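Local coordinates for 3-oxo-glucose-6-phosphate:glutamate aminotransferase (Bacillus subtilis subsp. subtilis, PDB 4K2M), which catalyses the reversible pyridoxal phosphate-dependent transfer of an amino group from glutamate to 3-dehydro-glucose 6-phosphate, forming kanosamine 6-phosphate for antibiotic synthesis, at residues 362-365 with 366-370. Residues are numbered along the deposited sequence; the frame is centred on the assembly and turned at random.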
ATOM      1  N   ARG A 362     -30.405   1.360 -22.834  1.00 20.46           N
ATOM      2  CA  ARG A 362     -29.271   0.678 -22.190  1.00 21.14           C
ATOM      3  C   ARG A 362     -29.648  -0.205 -21.007  1.00 20.77           C
ATOM      4  O   ARG A 362     -29.206  -1.342 -20.921  1.00 20.04           O
ATOM      5  CB  ARG A 362     -28.168   1.651 -21.757  1.00 20.78           C
ATOM      6  CG  ARG A 362     -26.922   0.904 -21.231  1.00 18.54           C
ATOM      7  CD  ARG A 362     -25.833   1.855 -20.765  1.00 17.36           C
ATOM      8  NE  ARG A 362     -26.261   2.676 -19.631  1.00 16.34           N
ATOM      9  CZ  ARG A 362     -25.542   3.680 -19.140  1.00 19.76           C
ATOM     10  NH1 ARG A 362     -24.365   3.969 -19.684  1.00 15.54           N
ATOM     11  NH2 ARG A 362     -26.001   4.400 -18.118  1.00 19.93           N
ATOM     12  N   ALA A 363     -30.447   0.310 -20.083  1.00 18.59           N
ATOM     13  CA  ALA A 363     -30.842  -0.487 -18.927  1.00 20.33           C
ATOM     14  C   ALA A 363     -31.542  -1.773 -19.361  1.00 22.50           C
ATOM     15  O   ALA A 363     -31.275  -2.847 -18.806  1.00 19.38           O
ATOM     16  CB  ALA A 363     -31.735   0.319 -17.990  1.00 23.41           C
ATOM     17  N   ASP A 364     -32.422  -1.672 -20.359  1.00 24.44           N
ATOM     18  CA  ASP A 364     -33.124  -2.859 -20.853  1.00 27.27           C
ATOM     19  C   ASP A 364     -32.192  -3.813 -21.596  1.00 25.12           C
ATOM     20  O   ASP A 364     -32.335  -5.033 -21.495  1.00 20.53           O
ATOM     21  CB  ASP A 364     -34.281  -2.481 -21.771  1.00 25.21           C
ATOM     22  CG  ASP A 364     -35.311  -3.596 -21.889  1.00 45.32           C
ATOM     23  OD1 ASP A 364     -35.717  -4.159 -20.844  1.00 46.56           O
ATOM     24  OD2 ASP A 364     -35.711  -3.920 -23.021  1.00 42.22           O
ATOM     25  N   ILE A 365     -31.254  -3.264 -22.363  1.00 17.02           N
ATOM     26  CA  ILE A 365     -30.258  -4.100 -23.052  1.00 19.02           C
ATOM     27  C   ILE A 365     -29.459  -4.907 -22.044  1.00 23.65           C
ATOM     28  O   ILE A 365     -29.263  -6.112 -22.224  1.00 21.35           O
ATOM     29  CB  ILE A 365     -29.303  -3.255 -23.914  1.00 23.84           C
ATOM     30  CG1 ILE A 365     -30.025  -2.713 -25.147  1.00 20.50           C
ATOM     31  CG2 ILE A 365     -28.093  -4.074 -24.359  1.00 18.99           C
ATOM     32  CD1 ILE A 365     -29.370  -1.467 -25.743  1.00 16.41           C
ATOM     33  N   MET A 366     -29.010  -4.252 -20.974  1.00 16.37           N
ATOM     34  CA  MET A 366     -28.224  -4.930 -19.951  1.00 17.06           C
ATOM     35  C   MET A 366     -29.016  -6.007 -19.240  1.00 19.76           C
ATOM     36  O   MET A 366     -28.503  -7.103 -18.980  1.00 18.10           O
ATOM     37  CB  MET A 366     -27.679  -3.919 -18.937  1.00 17.16           C
ATOM     38  CG  MET A 366     -26.739  -2.919 -19.554  1.00 16.62           C
ATOM     39  SD  MET A 366     -26.110  -1.764 -18.315  1.00 22.00           S
ATOM     40  CE  MET A 366     -25.014  -2.810 -17.347  1.00 17.23           C
ATOM     41  N   THR A 367     -30.269  -5.695 -18.928  1.00 18.03           N
ATOM     42  CA  THR A 367     -31.138  -6.641 -18.249  1.00 16.21           C
ATOM     43  C   THR A 367     -31.433  -7.864 -19.114  1.00 13.93           C
ATOM     44  O   THR A 367     -31.370  -8.999 -18.628  1.00 20.25           O
ATOM     45  CB  THR A 367     -32.471  -5.975 -17.828  1.00 24.31           C
ATOM     46  OG1 THR A 367     -32.192  -4.945 -16.874  1.00 23.09           O
ATOM     47  CG2 THR A 367     -33.404  -6.997 -17.187  1.00 26.18           C
ATOM     48  N   LYS A 368     -31.753  -7.637 -20.381  1.00 19.13           N
ATOM     49  CA  LYS A 368     -32.092  -8.732 -21.278  1.00 20.19           C
ATOM     50  C   LYS A 368     -30.882  -9.611 -21.569  1.00 23.34           C
ATOM     51  O   LYS A 368     -31.005 -10.837 -21.616  1.00 20.53           O
ATOM     52  CB  LYS A 368     -32.678  -8.214 -22.585  1.00 18.25           C
ATOM     53  CG  LYS A 368     -34.126  -7.733 -22.459  1.00 26.59           C
ATOM     54  CD  LYS A 368     -34.620  -7.129 -23.765  1.00 44.47           C
ATOM     55  CE  LYS A 368     -36.135  -7.000 -23.767  1.00 52.97           C
ATOM     56  NZ  LYS A 368     -36.619  -6.291 -22.551  1.00 47.76           N
ATOM     57  N   LEU A 369     -29.719  -8.992 -21.764  1.00 17.75           N
ATOM     58  CA  LEU A 369     -28.496  -9.783 -21.962  1.00 19.20           C
ATOM     59  C   LEU A 369     -28.270 -10.728 -20.794  1.00 21.40           C
ATOM     60  O   LEU A 369     -27.957 -11.900 -20.975  1.00 16.86           O
ATOM     61  CB  LEU A 369     -27.274  -8.873 -22.169  1.00 16.01           C
ATOM     62  CG  LEU A 369     -27.074  -8.298 -23.567  1.00 15.13           C
ATOM     63  CD1 LEU A 369     -25.937  -7.266 -23.547  1.00 20.91           C
ATOM     64  CD2 LEU A 369     -26.753  -9.398 -24.591  1.00 15.40           C
ATOM     65  N   ASN A 370     -28.463 -10.225 -19.584  1.00 15.83           N
ATOM     66  CA  ASN A 370     -28.242 -11.015 -18.390  1.00 16.98           C
ATOM     67  C   ASN A 370     -29.338 -12.060 -18.188  1.00 20.66           C
ATOM     68  O   ASN A 370     -29.053 -13.241 -17.981  1.00 23.04           O
ATOM     69  CB  ASN A 370     -28.188 -10.084 -17.178  1.00 15.99           C
ATOM     70  CG  ASN A 370     -28.080 -10.839 -15.869  1.00 31.11           C
ATOM     71  OD1 ASN A 370     -27.470 -11.910 -15.805  1.00 49.31           O
ATOM     72  ND2 ASN A 370     -28.686 -10.294 -14.817  1.00 42.62           N
TER
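The carboxylate of Asp364 and the ammonium of Lys368 form an i to i+4 salt bridge across one turn of the helix 362-373, which in this aspartate aminotransferase-fold enzyme of the DegT/DnrJ/EryC1 family packs against helix 423-441 and strand 412-415. Lys368 NZ meets Asp364 OD2 at 2.6 Å from the syn side, 20° out of the carboxylate plane, and makes a weak bond to OD1 of the same group, reaching the two oxygens unequally. CB and CG of the lysine lie by Asp364 O; CD and CE pass along OD2 before the chain bends at its last torsion (chi4 52°), which brings NZ back to the acid. Glu440 OE2 of the helix 423-441 is close to Asp364 OD2, a like-charge pair that the ammonium of Lys368, whose side chain also touches Glu440, would probably offset. A second flat group, the peptide carbonyl of Ala363, accepts twice: Thr367 OG1 and Thr367 N, each at 3.0 Å from Ala363 O, come from opposite faces of its plane. OG1 gets there because it stands beside its own backbone N (chi1 -64°), and the hydroxyl is thereby turned back onto the preceding turn. Elsewhere the regular i to i+4 ladder continues, with Lys368 N on Asp364 O and Leu369 N on Ile365 O. On the inner side Ile365 and Leu369 lie side by side, CG2 of Ile365 being 3.9 Å from CD1 of Leu369, and Ile365 also packs on Leu413. Arg362 NH1 bonds to the carbonyl oxygens of His409 and Val412, joining the helix start to the end of helix 403-411 and the first residue of strand 412-415. Its aliphatic part runs alongside Met366, where Arg362 CG is 4.0 Å from Met366 SD.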